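Local atomic coordinates of citrate synthase (Metallosphaera sedula, PDB entry 6ABX), a protein that probably catalyses the condensation of oxaloacetate with acetyl-CoA and water to give citrate and CoA, a step of the tricarboxylic acid cycle. Residues Ile126-Gln131 with Leu153-Gly158; Phe81-Ala86 with Gln131-Asn136; Glu14-Tyr19 with Tyr28-Ser33; Ile10-Thr15 with His179-Ser184. One frame throughout, in Å; residues are numbered along the deposited sequence.

Contact 1. Residues Ile126-Gln131 with Leu153-Gly158; sequences IISLIQ and LYMIRG
Met-155 and Ile-156 meet Ser-128 where helix 112-134 packs along helix 148-157, away from the annotated sites. Helix segments 126-131 and 153-157 are nearly parallel. They come within 8.8 Å at their axes and cross at -17°. The CA atoms of Ser-128 and Ile-156 are 5.3 Å apart. The small Ser-128 side chain lies at this nearest point of the backbones, which is consistent with the spacing.

Along the second segment, Met-155 makes the first contact. Its CB lies 3.5 Å from Ser-128 OG. The chain then folds back at its last torsion, chi3 -58°, which brings the terminal methyl to the same hydroxyl, with CE 3.6 Å from Ser-128 OG. CB and CE thus both lie against one oxygen.

Ile-156 follows. Its CB is not aimed at helix 112-134, but its CD1 methyl reaches across. CD1 sits 3.6 Å from Ser-128 OG and 3.8 Å from Gln-131 CB, about one turn further on. The Gln-131 chain passes at a slant to the isoleucine and turns its amide elsewhere, where OE1 accepts from Asp-320 N. Ile-156 O accepts a hydrogen bond from Arg-132 NH1, and its side chain also touches Phe-319. Other sides of helix 112-134 pack on helices 76-85, 91-105 and 324-343.

No hydrogen bond crosses between the segments. Ser-128 OG is instead bonded to Pro-124 O in its own helix, so a buried hydroxyl can lie among methyl and methylene groups with its polar need already met. The contact therefore rests on close van der Waals packing.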
loop_
_atom_site.group_PDB
_atom_site.type_symbol
_atom_site.label_atom_id
_atom_site.label_comp_id
_atom_site.label_asym_id
_atom_site.label_seq_id
_atom_site.Cartn_x
_atom_site.Cartn_y
_atom_site.Cartn_z
ATOM N N ILE A 126 -13.590 10.449 10.461
ATOM C CA ILE A 126 -14.110 9.627 9.334
ATOM C C ILE A 126 -14.861 8.422 9.889
ATOM O O ILE A 126 -15.988 8.098 9.463
ATOM C CB ILE A 126 -12.950 9.197 8.413
ATOM C CG1 ILE A 126 -12.348 10.407 7.688
ATOM C CG2 ILE A 126 -13.370 8.109 7.445
ATOM C CD1 ILE A 126 -11.009 10.184 7.059
ATOM N N ILE A 127 -14.257 7.720 10.860
ATOM C CA ILE A 127 -14.869 6.533 11.400
ATOM C C ILE A 127 -16.232 6.881 12.014
ATOM O O ILE A 127 -17.220 6.158 11.834
ATOM C CB ILE A 127 -13.963 5.870 12.449
ATOM C CG1 ILE A 127 -12.706 5.322 11.764
ATOM C CG2 ILE A 127 -14.706 4.769 13.192
ATOM C CD1 ILE A 127 -11.677 4.810 12.742
ATOM N N SER A 128 -16.238 7.956 12.792
ATOM C CA SER A 128 -17.447 8.420 13.497
ATOM C C SER A 128 -18.573 8.768 12.490
ATOM O O SER A 128 -19.734 8.372 12.709
ATOM C CB SER A 128 -17.091 9.555 14.433
ATOM O OG SER A 128 -16.184 9.126 15.438
ATOM N N LEU A 129 -18.231 9.450 11.396
ATOM C CA LEU A 129 -19.210 9.773 10.353
ATOM C C LEU A 129 -19.723 8.518 9.656
ATOM O O LEU A 129 -20.935 8.400 9.441
ATOM C CB LEU A 129 -18.592 10.756 9.379
ATOM C CG LEU A 129 -19.489 11.199 8.230
ATOM C CD1 LEU A 129 -20.792 11.785 8.748
ATOM C CD2 LEU A 129 -18.703 12.211 7.415
ATOM N N ILE A 130 -18.870 7.496 9.452
ATOM C CA ILE A 130 -19.383 6.226 8.964
ATOM C C ILE A 130 -20.446 5.708 9.936
ATOM O O ILE A 130 -21.529 5.316 9.498
ATOM C CB ILE A 130 -18.274 5.175 8.733
ATOM C CG1 ILE A 130 -17.289 5.586 7.657
ATOM C CG2 ILE A 130 -18.923 3.800 8.450
ATOM C CD1 ILE A 130 -16.053 4.706 7.568
ATOM N N GLN A 131 -20.106 5.630 11.232
ATOM C CA GLN A 131 -20.995 5.032 12.204
ATOM C C GLN A 131 -22.318 5.798 12.313
ATOM O O GLN A 131 -23.359 5.167 12.369
ATOM C CB GLN A 131 -20.341 4.979 13.577
ATOM C CG GLN A 131 -21.258 4.419 14.628
ATOM C CD GLN A 131 -21.366 2.946 14.429
ATOM O OE1 GLN A 131 -20.482 2.162 14.858
ATOM N NE2 GLN A 131 -22.414 2.573 13.697
ATOM N N LEU A 153 -15.464 9.374 21.412
ATOM C CA LEU A 153 -16.746 8.886 21.948
ATOM C C LEU A 153 -17.854 9.922 21.764
ATOM O O LEU A 153 -18.977 9.588 21.435
ATOM C CB LEU A 153 -16.601 8.496 23.412
ATOM C CG LEU A 153 -15.742 7.255 23.670
ATOM C CD1 LEU A 153 -15.575 7.032 25.156
ATOM C CD2 LEU A 153 -16.325 6.041 22.996
ATOM N N TYR A 154 -17.513 11.195 21.899
ATOM C CA TYR A 154 -18.460 12.306 21.676
ATOM C C TYR A 154 -18.989 12.279 20.234
ATOM O O TYR A 154 -20.175 12.391 19.987
ATOM C CB TYR A 154 -17.782 13.641 21.987
ATOM C CG TYR A 154 -18.515 14.842 21.469
ATOM C CD1 TYR A 154 -19.722 15.218 22.035
ATOM C CD2 TYR A 154 -18.069 15.540 20.371
ATOM C CE1 TYR A 154 -20.443 16.283 21.508
ATOM C CE2 TYR A 154 -18.760 16.629 19.855
ATOM C CZ TYR A 154 -19.946 17.013 20.451
ATOM O OH TYR A 154 -20.668 18.069 19.940
ATOM N N MET A 155 -18.121 12.019 19.267
ATOM C CA MET A 155 -18.513 12.038 17.880
ATOM C C MET A 155 -19.411 10.837 17.539
ATOM O O MET A 155 -20.117 10.885 16.547
ATOM C CB MET A 155 -17.305 12.074 16.955
ATOM C CG MET A 155 -16.539 13.419 17.004
ATOM S SD MET A 155 -15.272 13.535 15.737
ATOM C CE MET A 155 -14.307 12.077 16.172
ATOM N N ILE A 156 -19.271 9.711 18.249
ATOM C CA ILE A 156 -20.166 8.547 18.052
ATOM C C ILE A 156 -21.515 8.753 18.733
ATOM O O ILE A 156 -22.573 8.347 18.194
ATOM C CB ILE A 156 -19.459 7.282 18.613
ATOM C CG1 ILE A 156 -18.145 6.997 17.900
ATOM C CG2 ILE A 156 -20.375 6.079 18.556
ATOM C CD1 ILE A 156 -18.394 6.469 16.536
ATOM N N ARG A 157 -21.473 9.211 19.994
ATOM C CA ARG A 157 -22.670 9.240 20.840
ATOM C C ARG A 157 -23.431 10.544 20.673
ATOM O O ARG A 157 -24.651 10.580 20.892
ATOM C CB ARG A 157 -22.266 9.021 22.304
ATOM C CG ARG A 157 -21.969 7.555 22.617
ATOM C CD ARG A 157 -20.570 7.310 23.064
ATOM N NE ARG A 157 -20.410 6.065 23.813
ATOM C CZ ARG A 157 -19.937 6.022 25.020
ATOM N NH1 ARG A 157 -19.979 7.105 25.783
ATOM N NH2 ARG A 157 -19.372 4.910 25.431
ATOM N N GLY A 158 -22.727 11.628 20.368
ATOM C CA GLY A 158 -23.333 12.968 20.286
ATOM C C GLY A 158 -23.514 13.605 21.643
ATOM O O GLY A 158 -24.159 14.640 21.758
#

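Contact 2. Residues Phe81-Ala86 with Gln131-Asn136; sequences FVKRTA and QRTRRN
The CA atoms of Lys-83 and Thr-133 lie 6.2 Å apart and those of Ala-86 and Arg-134 6.1 Å apart, so the C-terminal ends of two helices come together here. Thr-133 is the central side chain. With chi1 at -61°, its OG1 turns back to bond Leu-129 O of its own helix, and CG2 is left to face Ala-86, CG2 to CB 3.6 Å. Thr-133 CG2 is also 3.8 Å from Lys-83 O. The Lys-83 chain crosses the threonine at about a right angle and leads away.

Arg-134 makes the polar link. Its chain is extended from CG to NE, and NE donates to Ala-86 O at 3.1 Å, with an angle of 166° at the hydrogen. The oxygen lies in the guanidinium plane, at its edge, while NE is tilted 31° from the carbonyl plane. NH1 makes salt bridges to Asp-322 and Asp-320. A methionine in its place would probably leave Ala-86 O without this donor and Asp-322 without this salt bridge, while Asp-320 would still have Arg-135.

A Schellman motif with Asn-136 as its C-prime residue ends helix 112-134. Deeper in, Val-82 of helix 76-85 packs on Ile-126 and Ile-130, while Phe-81 and Thr-85 turn to helix 91-105 and to Leu-104 of the second subunit.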
loop_
_atom_site.group_PDB
_atom_site.type_symbol
_atom_site.label_atom_id
_atom_site.label_comp_id
_atom_site.label_asym_id
_atom_site.label_seq_id
_atom_site.Cartn_x
_atom_site.Cartn_y
_atom_site.Cartn_z
ATOM N N PHE A 81 -18.158 12.045 0.516
ATOM C CA PHE A 81 -17.826 10.699 0.127
ATOM C C PHE A 81 -18.228 9.669 1.192
ATOM O O PHE A 81 -18.816 8.585 0.908
ATOM C CB PHE A 81 -16.344 10.574 -0.238
ATOM C CG PHE A 81 -16.027 9.182 -0.745
ATOM C CD1 PHE A 81 -16.244 8.838 -2.067
ATOM C CD2 PHE A 81 -15.549 8.201 0.121
ATOM C CE1 PHE A 81 -15.964 7.557 -2.524
ATOM C CE2 PHE A 81 -15.292 6.905 -0.341
ATOM C CZ PHE A 81 -15.505 6.588 -1.658
ATOM N N VAL A 82 -17.902 9.972 2.458
ATOM C CA VAL A 82 -18.267 9.054 3.517
ATOM C C VAL A 82 -19.788 8.898 3.616
ATOM O O VAL A 82 -20.290 7.827 3.813
ATOM C CB VAL A 82 -17.670 9.496 4.856
ATOM C CG1 VAL A 82 -18.167 8.626 5.989
ATOM C CG2 VAL A 82 -16.152 9.490 4.783
ATOM N N LYS A 83 -20.533 10.001 3.583
ATOM C CA LYS A 83 -21.983 9.904 3.665
ATOM C C LYS A 83 -22.565 9.021 2.548
ATOM O O LYS A 83 -23.570 8.295 2.741
ATOM C CB LYS A 83 -22.574 11.322 3.644
ATOM C CG LYS A 83 -22.328 12.095 4.919
ATOM C CD LYS A 83 -22.855 13.554 4.799
ATOM C CE LYS A 83 -21.973 14.571 5.479
ATOM N NZ LYS A 83 -22.552 15.944 5.384
ATOM N N ARG A 84 -21.999 9.166 1.352
ATOM C CA ARG A 84 -22.441 8.509 0.168
ATOM C C ARG A 84 -22.247 6.999 0.335
ATOM O O ARG A 84 -23.063 6.175 -0.152
ATOM C CB ARG A 84 -21.675 9.009 -1.063
ATOM C CG ARG A 84 -22.009 8.230 -2.317
ATOM C CD ARG A 84 -21.696 8.928 -3.612
ATOM N NE ARG A 84 -20.296 9.213 -3.804
ATOM C CZ ARG A 84 -19.450 8.474 -4.512
ATOM N NH1 ARG A 84 -19.773 7.238 -4.884
ATOM N NH2 ARG A 84 -18.274 8.994 -4.826
ATOM N N THR A 85 -21.150 6.602 1.007
ATOM C CA THR A 85 -20.675 5.197 0.937
ATOM C C THR A 85 -20.780 4.432 2.257
ATOM O O THR A 85 -20.584 3.196 2.261
ATOM C CB THR A 85 -19.221 5.130 0.442
ATOM O OG1 THR A 85 -18.369 5.843 1.350
ATOM C CG2 THR A 85 -19.075 5.697 -0.944
ATOM N N ALA A 86 -21.117 5.121 3.355
ATOM C CA ALA A 86 -21.072 4.495 4.684
ATOM C C ALA A 86 -21.928 3.236 4.771
ATOM O O ALA A 86 -21.578 2.289 5.470
ATOM C CB ALA A 86 -21.553 5.484 5.707
ATOM N N GLN A 131 -20.106 5.630 11.232
ATOM C CA GLN A 131 -20.995 5.032 12.204
ATOM C C GLN A 131 -22.318 5.798 12.313
ATOM O O GLN A 131 -23.359 5.167 12.369
ATOM C CB GLN A 131 -20.341 4.979 13.577
ATOM C CG GLN A 131 -21.258 4.419 14.628
ATOM C CD GLN A 131 -21.366 2.946 14.429
ATOM O OE1 GLN A 131 -20.482 2.162 14.858
ATOM N NE2 GLN A 131 -22.414 2.573 13.697
ATOM N N ARG A 132 -22.248 7.123 12.418
ATOM C CA ARG A 132 -23.433 7.990 12.577
ATOM C C ARG A 132 -24.320 7.784 11.338
ATOM O O ARG A 132 -25.525 7.545 11.497
ATOM C CB ARG A 132 -23.044 9.467 12.644
ATOM C CG ARG A 132 -22.248 9.856 13.884
ATOM C CD ARG A 132 -23.048 9.904 15.160
ATOM N NE ARG A 132 -23.991 11.012 15.305
ATOM C CZ ARG A 132 -24.823 11.180 16.328
ATOM N NH1 ARG A 132 -24.775 10.410 17.414
ATOM N NH2 ARG A 132 -25.662 12.196 16.306
ATOM N N THR A 133 -23.697 7.765 10.161
ATOM C CA THR A 133 -24.472 7.675 8.883
ATOM C C THR A 133 -25.235 6.345 8.843
ATOM O O THR A 133 -26.414 6.279 8.452
ATOM C CB THR A 133 -23.565 7.887 7.673
ATOM O OG1 THR A 133 -22.970 9.181 7.725
ATOM C CG2 THR A 133 -24.328 7.725 6.385
ATOM N N ARG A 134 -24.579 5.261 9.256
ATOM C CA ARG A 134 -25.197 3.953 9.210
ATOM C C ARG A 134 -26.451 3.917 10.090
ATOM O O ARG A 134 -27.395 3.160 9.802
ATOM C CB ARG A 134 -24.237 2.855 9.648
ATOM C CG ARG A 134 -23.222 2.552 8.577
ATOM C CD ARG A 134 -22.296 1.584 9.201
ATOM N NE ARG A 134 -21.460 0.916 8.288
ATOM C CZ ARG A 134 -20.766 -0.154 8.673
ATOM N NH1 ARG A 134 -20.710 -0.478 9.967
ATOM N NH2 ARG A 134 -20.145 -0.873 7.772
ATOM N N ARG A 135 -26.407 4.648 11.203
ATOM C CA ARG A 135 -27.522 4.717 12.170
ATOM C C ARG A 135 -28.521 5.820 11.853
ATOM O O ARG A 135 -29.335 6.187 12.735
ATOM C CB ARG A 135 -26.916 4.934 13.555
ATOM C CG ARG A 135 -26.167 3.692 14.026
ATOM C CD ARG A 135 -25.432 3.851 15.335
ATOM N NE ARG A 135 -24.869 2.565 15.773
ATOM C CZ ARG A 135 -23.943 2.432 16.732
ATOM N NH1 ARG A 135 -23.399 3.514 17.289
ATOM N NH2 ARG A 135 -23.467 1.216 17.009
ATOM N N ASN A 136 -28.422 6.432 10.668
ATOM C CA ASN A 136 -29.288 7.566 10.289
ATOM C C ASN A 136 -29.199 8.730 11.274
ATOM O O ASN A 136 -30.221 9.394 11.577
ATOM C CB ASN A 136 -30.767 7.115 10.185
ATOM C CG ASN A 136 -31.014 6.085 9.103
ATOM O OD1 ASN A 136 -30.263 6.005 8.142
ATOM N ND2 ASN A 136 -32.068 5.285 9.248
#

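Contact 3. Residues Glu14-Tyr19 with Tyr28-Ser33; sequences ETSITY and YYRGYS
Ile-17 O accepts from Arg-30 N at 2.7 Å, and this bond leads into the beta hairpin of strands 18-21 and 26-29. Tyr-19 and Tyr-28 form the hydrogen-bonded pair. Tyr-19 N donates to Tyr-28 O at 3.1 Å, and Tyr-28 N returns a bond to Tyr-19 O at 2.9 Å. Two CA-H...O contacts add to these: Thr-18 CA to Tyr-28 O, 3.2 Å, and Tyr-29 CA to Ile-17 O, 3.4 Å. Thr-18 and Tyr-29 are the non-hydrogen-bonded pair. Ile-17 N donates to Thr-15 OG1 at 3.1 Å, an ST turn, and that hydroxyl also bonds Glu-342.

On the face carrying Tyr-19 and Tyr-28, Tyr-28 CD1 lies at the edge of the Tyr-19 ring. On the other, Thr-18 OG1 is bonded to Asp-178, and Tyr-29 OH to Met-174 O and Asp-178 N. The Thr-18 side chain is about 5 Å from that of oxaloacetate-binding His-179.

The Arg-30 chain bends at chi2 (-104°) and lays one guanidinium face over Ile-17 CG1, which is 3.6 Å from Arg-30 NH2. NH2 bonds to Leu-50 O, and NE weakly to Leu-49 O. With a serine here, the Leu-50 carbonyl would probably lose this donor and Ile-17 its flat cover.

A type I' turn, closed by mutual Tyr-29 and Tyr-32 backbone bonds, joins strands 26-29 and 32-33. Ile-17 packs on helix 324-343, Tyr-29 on helices 34-40 and 43-52, and Tyr-19 meets Tyr-356 of the second subunit.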
loop_
_atom_site.group_PDB
_atom_site.type_symbol
_atom_site.label_atom_id
_atom_site.label_comp_id
_atom_site.label_asym_id
_atom_site.label_seq_id
_atom_site.Cartn_x
_atom_site.Cartn_y
_atom_site.Cartn_z
ATOM N N GLU A 14 16.517 -2.029 11.611
ATOM C CA GLU A 14 16.774 -1.872 13.054
ATOM C C GLU A 14 15.756 -0.872 13.600
ATOM O O GLU A 14 15.511 0.136 12.964
ATOM C CB GLU A 14 18.195 -1.371 13.284
ATOM C CG GLU A 14 19.231 -2.454 13.084
ATOM C CD GLU A 14 20.681 -2.005 13.262
ATOM O OE1 GLU A 14 20.912 -0.813 13.627
ATOM O OE2 GLU A 14 21.569 -2.861 13.055
ATOM N N THR A 15 15.379 -1.060 14.868
ATOM C CA THR A 15 14.388 -0.175 15.450
ATOM C C THR A 15 14.739 0.114 16.894
ATOM O O THR A 15 15.153 -0.799 17.609
ATOM C CB THR A 15 12.950 -0.698 15.304
ATOM O OG1 THR A 15 12.042 0.360 15.581
ATOM C CG2 THR A 15 12.591 -1.870 16.181
ATOM N N SER A 16 14.303 1.289 17.350
ATOM C CA SER A 16 14.312 1.613 18.780
ATOM C C SER A 16 12.880 1.951 19.248
ATOM O O SER A 16 12.691 2.359 20.375
ATOM C CB SER A 16 15.245 2.742 19.037
ATOM O OG SER A 16 14.745 3.925 18.471
ATOM N N ILE A 17 11.899 1.720 18.368
ATOM C CA ILE A 17 10.493 2.095 18.674
ATOM C C ILE A 17 9.829 1.110 19.639
ATOM O O ILE A 17 9.269 1.545 20.687
ATOM C CB ILE A 17 9.699 2.294 17.358
ATOM C CG1 ILE A 17 10.315 3.414 16.519
ATOM C CG2 ILE A 17 8.245 2.583 17.689
ATOM C CD1 ILE A 17 9.763 3.492 15.132
ATOM N N THR A 18 9.747 -0.160 19.248
ATOM C CA THR A 18 8.977 -1.167 19.924
ATOM C C THR A 18 9.824 -2.436 20.064
ATOM O O THR A 18 10.522 -2.829 19.118
ATOM C CB THR A 18 7.680 -1.468 19.179
ATOM O OG1 THR A 18 6.959 -0.233 19.151
ATOM C CG2 THR A 18 6.913 -2.601 19.824
ATOM N N TYR A 19 9.821 -2.987 21.271
ATOM C CA TYR A 19 10.388 -4.320 21.510
ATOM C C TYR A 19 9.291 -5.249 21.998
ATOM O O TYR A 19 8.626 -4.935 22.995
ATOM C CB TYR A 19 11.486 -4.275 22.574
ATOM C CG TYR A 19 12.011 -5.626 22.930
ATOM C CD1 TYR A 19 12.655 -6.387 21.972
ATOM C CD2 TYR A 19 11.799 -6.172 24.182
ATOM C CE1 TYR A 19 13.081 -7.666 22.249
ATOM C CE2 TYR A 19 12.234 -7.458 24.479
ATOM C CZ TYR A 19 12.916 -8.178 23.516
ATOM O OH TYR A 19 13.317 -9.456 23.753
ATOM N N TYR A 28 7.306 -3.140 24.928
ATOM C CA TYR A 28 7.839 -1.824 25.293
ATOM C C TYR A 28 7.735 -0.853 24.117
ATOM O O TYR A 28 8.011 -1.182 22.959
ATOM C CB TYR A 28 9.307 -1.932 25.717
ATOM C CG TYR A 28 9.560 -2.858 26.868
ATOM C CD1 TYR A 28 9.564 -4.223 26.665
ATOM C CD2 TYR A 28 9.705 -2.366 28.152
ATOM C CE1 TYR A 28 9.762 -5.103 27.715
ATOM C CE2 TYR A 28 9.850 -3.238 29.223
ATOM C CZ TYR A 28 9.848 -4.600 28.997
ATOM O OH TYR A 28 10.052 -5.502 30.006
ATOM N N TYR A 29 7.372 0.398 24.430
ATOM C CA TYR A 29 7.383 1.502 23.496
ATOM C C TYR A 29 8.489 2.465 23.936
ATOM O O TYR A 29 8.418 3.019 25.034
ATOM C CB TYR A 29 6.062 2.278 23.514
ATOM C CG TYR A 29 4.830 1.626 22.915
ATOM C CD1 TYR A 29 4.859 0.481 22.139
ATOM C CD2 TYR A 29 3.602 2.216 23.149
ATOM C CE1 TYR A 29 3.706 -0.084 21.603
ATOM C CE2 TYR A 29 2.440 1.657 22.635
ATOM C CZ TYR A 29 2.474 0.511 21.879
ATOM O OH TYR A 29 1.293 0.001 21.356
ATOM N N ARG A 30 9.515 2.622 23.112
ATOM C CA ARG A 30 10.676 3.492 23.416
ATOM C C ARG A 30 11.217 3.204 24.807
ATOM O O ARG A 30 11.640 4.149 25.515
ATOM C CB ARG A 30 10.279 4.949 23.272
ATOM C CG ARG A 30 9.793 5.263 21.866
ATOM C CD ARG A 30 10.832 6.011 21.085
ATOM N NE ARG A 30 10.410 6.531 19.779
ATOM C CZ ARG A 30 11.142 6.414 18.695
ATOM N NH1 ARG A 30 12.343 5.848 18.806
ATOM N NH2 ARG A 30 10.671 6.863 17.529
ATOM N N GLY A 31 11.229 1.928 25.157
ATOM C CA GLY A 31 11.798 1.426 26.401
ATOM C C GLY A 31 10.867 1.403 27.590
ATOM O O GLY A 31 11.218 0.866 28.641
ATOM N N TYR A 32 9.683 2.003 27.465
ATOM C CA TYR A 32 8.658 2.013 28.544
ATOM C C TYR A 32 7.713 0.807 28.405
ATOM O O TYR A 32 7.212 0.527 27.339
ATOM C CB TYR A 32 7.854 3.312 28.507
ATOM C CG TYR A 32 8.700 4.526 28.813
ATOM C CD1 TYR A 32 8.997 4.844 30.122
ATOM C CD2 TYR A 32 9.291 5.275 27.816
ATOM C CE1 TYR A 32 9.787 5.947 30.406
ATOM C CE2 TYR A 32 10.111 6.360 28.087
ATOM C CZ TYR A 32 10.352 6.700 29.404
ATOM O OH TYR A 32 11.153 7.788 29.714
ATOM N N SER A 33 7.483 0.139 29.531
ATOM C CA SER A 33 6.603 -1.035 29.559
ATOM C C SER A 33 5.175 -0.629 29.172
ATOM O O SER A 33 4.638 0.351 29.684
ATOM C CB SER A 33 6.605 -1.623 30.933
ATOM O OG SER A 33 5.580 -2.560 31.064
#

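Contact 4. Residues Ile10-Thr15 with His179-Ser184; sequences IAIKET and HEMNAS
Ile-12 and Met-181 supply the apolar part of this buried contact between strand 11-15 and the loop leading into helix 183-192. The methionine chain bends at chi2 and chi3, and its methyl turns back to the strand. Met-181 CE touches Ile-12 CD1 at 3.7 Å, and the sulfur follows, with SD 3.9 Å from that CD1. The two side chains meet at a slant. Met-181 CE also lies 3.9 Å from Lys-13 CG. Here the lysine acts through its methylenes, while its NZ goes on to a salt bridge with Glu-342 and a hydrogen bond with His-339. Leu-189 of helix 183-192 packs on Ile-12, Lys-13 and Met-181 alike. Ala-11 and Lys-13 to Thr-15 pair in parallel with a strand of the second subunit, so the sheet continues across the interface.

Between a charged and an apolar group there is one contact. The Glu-180 chain, extended beyond CG, brings OE2 to 3.8 Å from Thr-15 CG2. Its other oxygen, OE1, accepts from Ile-20 N.

Hydrogen bonds form within 179-184 and not across to the strand. Ser-184 OG donates to Asn-182 OD1 at 3.0 Å, and Asn-182 is the N-cap of helix 183-192. A weak bond runs from Asn-182 ND2 to His-179 O.

His-179 and Asn-182 bind oxaloacetate in a structure of this protein; here the ligand is citrate, hydrogen-bonded to His-179 ND1. The strand thus packs against a substrate-binding loop through methyl and methylene groups, while the loop's polar groups are held by other partners.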
loop_
_atom_site.group_PDB
_atom_site.type_symbol
_atom_site.label_atom_id
_atom_site.label_comp_id
_atom_site.label_asym_id
_atom_site.label_seq_id
_atom_site.Cartn_x
_atom_site.Cartn_y
_atom_site.Cartn_z
ATOM N N ILE A 10 13.390 -12.922 9.024
ATOM C CA ILE A 10 14.278 -12.037 8.248
ATOM C C ILE A 10 14.106 -10.609 8.760
ATOM O O ILE A 10 12.986 -10.040 8.749
ATOM C CB ILE A 10 13.963 -12.129 6.738
ATOM C CG1 ILE A 10 14.176 -13.546 6.200
ATOM C CG2 ILE A 10 14.759 -11.090 5.987
ATOM C CD1 ILE A 10 15.625 -14.024 6.331
ATOM N N ALA A 11 15.196 -10.016 9.238
ATOM C CA ALA A 11 15.154 -8.659 9.763
ATOM C C ALA A 11 15.308 -7.663 8.621
ATOM O O ALA A 11 16.360 -7.607 7.921
ATOM C CB ALA A 11 16.209 -8.423 10.802
ATOM N N ILE A 12 14.327 -6.754 8.539
ATOM C CA ILE A 12 14.334 -5.759 7.461
ATOM C C ILE A 12 14.764 -4.366 7.902
ATOM O O ILE A 12 14.998 -3.481 7.040
ATOM C CB ILE A 12 12.978 -5.753 6.749
ATOM C CG1 ILE A 12 11.833 -5.401 7.699
ATOM C CG2 ILE A 12 12.821 -7.087 6.040
ATOM C CD1 ILE A 12 11.513 -3.961 7.664
ATOM N N LYS A 13 14.863 -4.130 9.218
ATOM C CA LYS A 13 15.292 -2.850 9.728
ATOM C C LYS A 13 15.762 -3.011 11.174
ATOM O O LYS A 13 15.496 -4.045 11.798
ATOM C CB LYS A 13 14.171 -1.801 9.724
ATOM C CG LYS A 13 12.950 -2.147 10.574
ATOM C CD LYS A 13 12.394 -1.024 11.387
ATOM C CE LYS A 13 12.053 0.226 10.635
ATOM N NZ LYS A 13 11.428 1.253 11.522
ATOM N N GLU A 14 16.517 -2.029 11.611
ATOM C CA GLU A 14 16.774 -1.872 13.054
ATOM C C GLU A 14 15.756 -0.872 13.600
ATOM O O GLU A 14 15.511 0.136 12.964
ATOM C CB GLU A 14 18.195 -1.371 13.284
ATOM C CG GLU A 14 19.231 -2.454 13.084
ATOM C CD GLU A 14 20.681 -2.005 13.262
ATOM O OE1 GLU A 14 20.912 -0.813 13.627
ATOM O OE2 GLU A 14 21.569 -2.861 13.055
ATOM N N THR A 15 15.379 -1.060 14.868
ATOM C CA THR A 15 14.388 -0.175 15.450
ATOM C C THR A 15 14.739 0.114 16.894
ATOM O O THR A 15 15.153 -0.799 17.609
ATOM C CB THR A 15 12.950 -0.698 15.304
ATOM O OG1 THR A 15 12.042 0.360 15.581
ATOM C CG2 THR A 15 12.591 -1.870 16.181
ATOM N N HIS A 179 3.342 -2.423 16.900
ATOM C CA HIS A 179 3.719 -3.793 17.268
ATOM C C HIS A 179 4.917 -4.244 16.422
ATOM O O HIS A 179 4.895 -5.339 15.912
ATOM C CB HIS A 179 2.534 -4.723 17.218
ATOM C CG HIS A 179 2.613 -5.838 18.197
ATOM N ND1 HIS A 179 2.620 -7.167 17.808
ATOM C CD2 HIS A 179 2.808 -5.820 19.543
ATOM C CE1 HIS A 179 2.736 -7.936 18.890
ATOM N NE2 HIS A 179 2.823 -7.131 19.993
ATOM N N GLU A 180 5.870 -3.335 16.202
ATOM C CA GLU A 180 7.121 -3.680 15.503
ATOM C C GLU A 180 6.700 -4.058 14.051
ATOM O O GLU A 180 5.913 -3.358 13.347
ATOM C CB GLU A 180 7.864 -4.683 16.422
ATOM C CG GLU A 180 9.411 -4.545 16.474
ATOM C CD GLU A 180 10.279 -5.421 17.398
ATOM O OE1 GLU A 180 9.741 -6.087 18.317
ATOM O OE2 GLU A 180 11.573 -5.429 17.234
ATOM N N MET A 181 7.139 -5.200 13.533
ATOM C CA MET A 181 7.181 -5.408 12.112
ATOM C C MET A 181 6.084 -6.282 11.415
ATOM O O MET A 181 6.332 -7.073 10.540
ATOM C CB MET A 181 8.484 -6.141 11.850
ATOM C CG MET A 181 8.751 -6.129 10.478
ATOM S SD MET A 181 8.197 -4.627 9.686
ATOM C CE MET A 181 9.243 -3.365 10.488
ATOM N N ASN A 182 4.855 -6.008 11.595
ATOM C CA ASN A 182 3.855 -6.876 11.056
ATOM C C ASN A 182 3.705 -6.577 9.543
ATOM O O ASN A 182 4.328 -5.630 9.012
ATOM C CB ASN A 182 2.600 -6.572 11.856
ATOM C CG ASN A 182 2.446 -5.097 12.127
ATOM O OD1 ASN A 182 2.097 -4.312 11.252
ATOM N ND2 ASN A 182 2.791 -4.662 13.339
ATOM N N ALA A 183 2.804 -7.282 8.890
ATOM C CA ALA A 183 2.580 -7.130 7.442
ATOM C C ALA A 183 2.205 -5.694 7.063
ATOM O O ALA A 183 2.605 -5.228 6.017
ATOM C CB ALA A 183 1.507 -8.074 6.981
ATOM N N SER A 184 1.348 -5.015 7.834
ATOM C CA SER A 184 0.952 -3.655 7.491
ATOM C C SER A 184 2.124 -2.672 7.631
ATOM O O SER A 184 2.286 -1.803 6.754
ATOM C CB SER A 184 -0.285 -3.180 8.227
ATOM O OG SER A 184 -0.090 -3.127 9.646
#

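Contacts 1 and 2, whose centres are about 10 Å apart, share Gln-131 and helix 112-134. Contact 1 is buried, with no hydrogen bond between its segments; contact 2 is partly exposed and adds an arginine bond at the helix ends. Contacts 3 and 4 lie on the opposite side of the chain's centre, share Glu-14 and Thr-15, and touch through Thr-18 and Glu-180. Contact 3 is partly buried and held by backbone hydrogen bonds, whereas contact 4 is buried and works by side-chain packing. Contact 4 includes oxaloacetate-binding residues and contact 3 lies beside them; contacts 1 and 2 lie away from the annotated sites. Contacts 2, 3 and 4 all reach the second subunit.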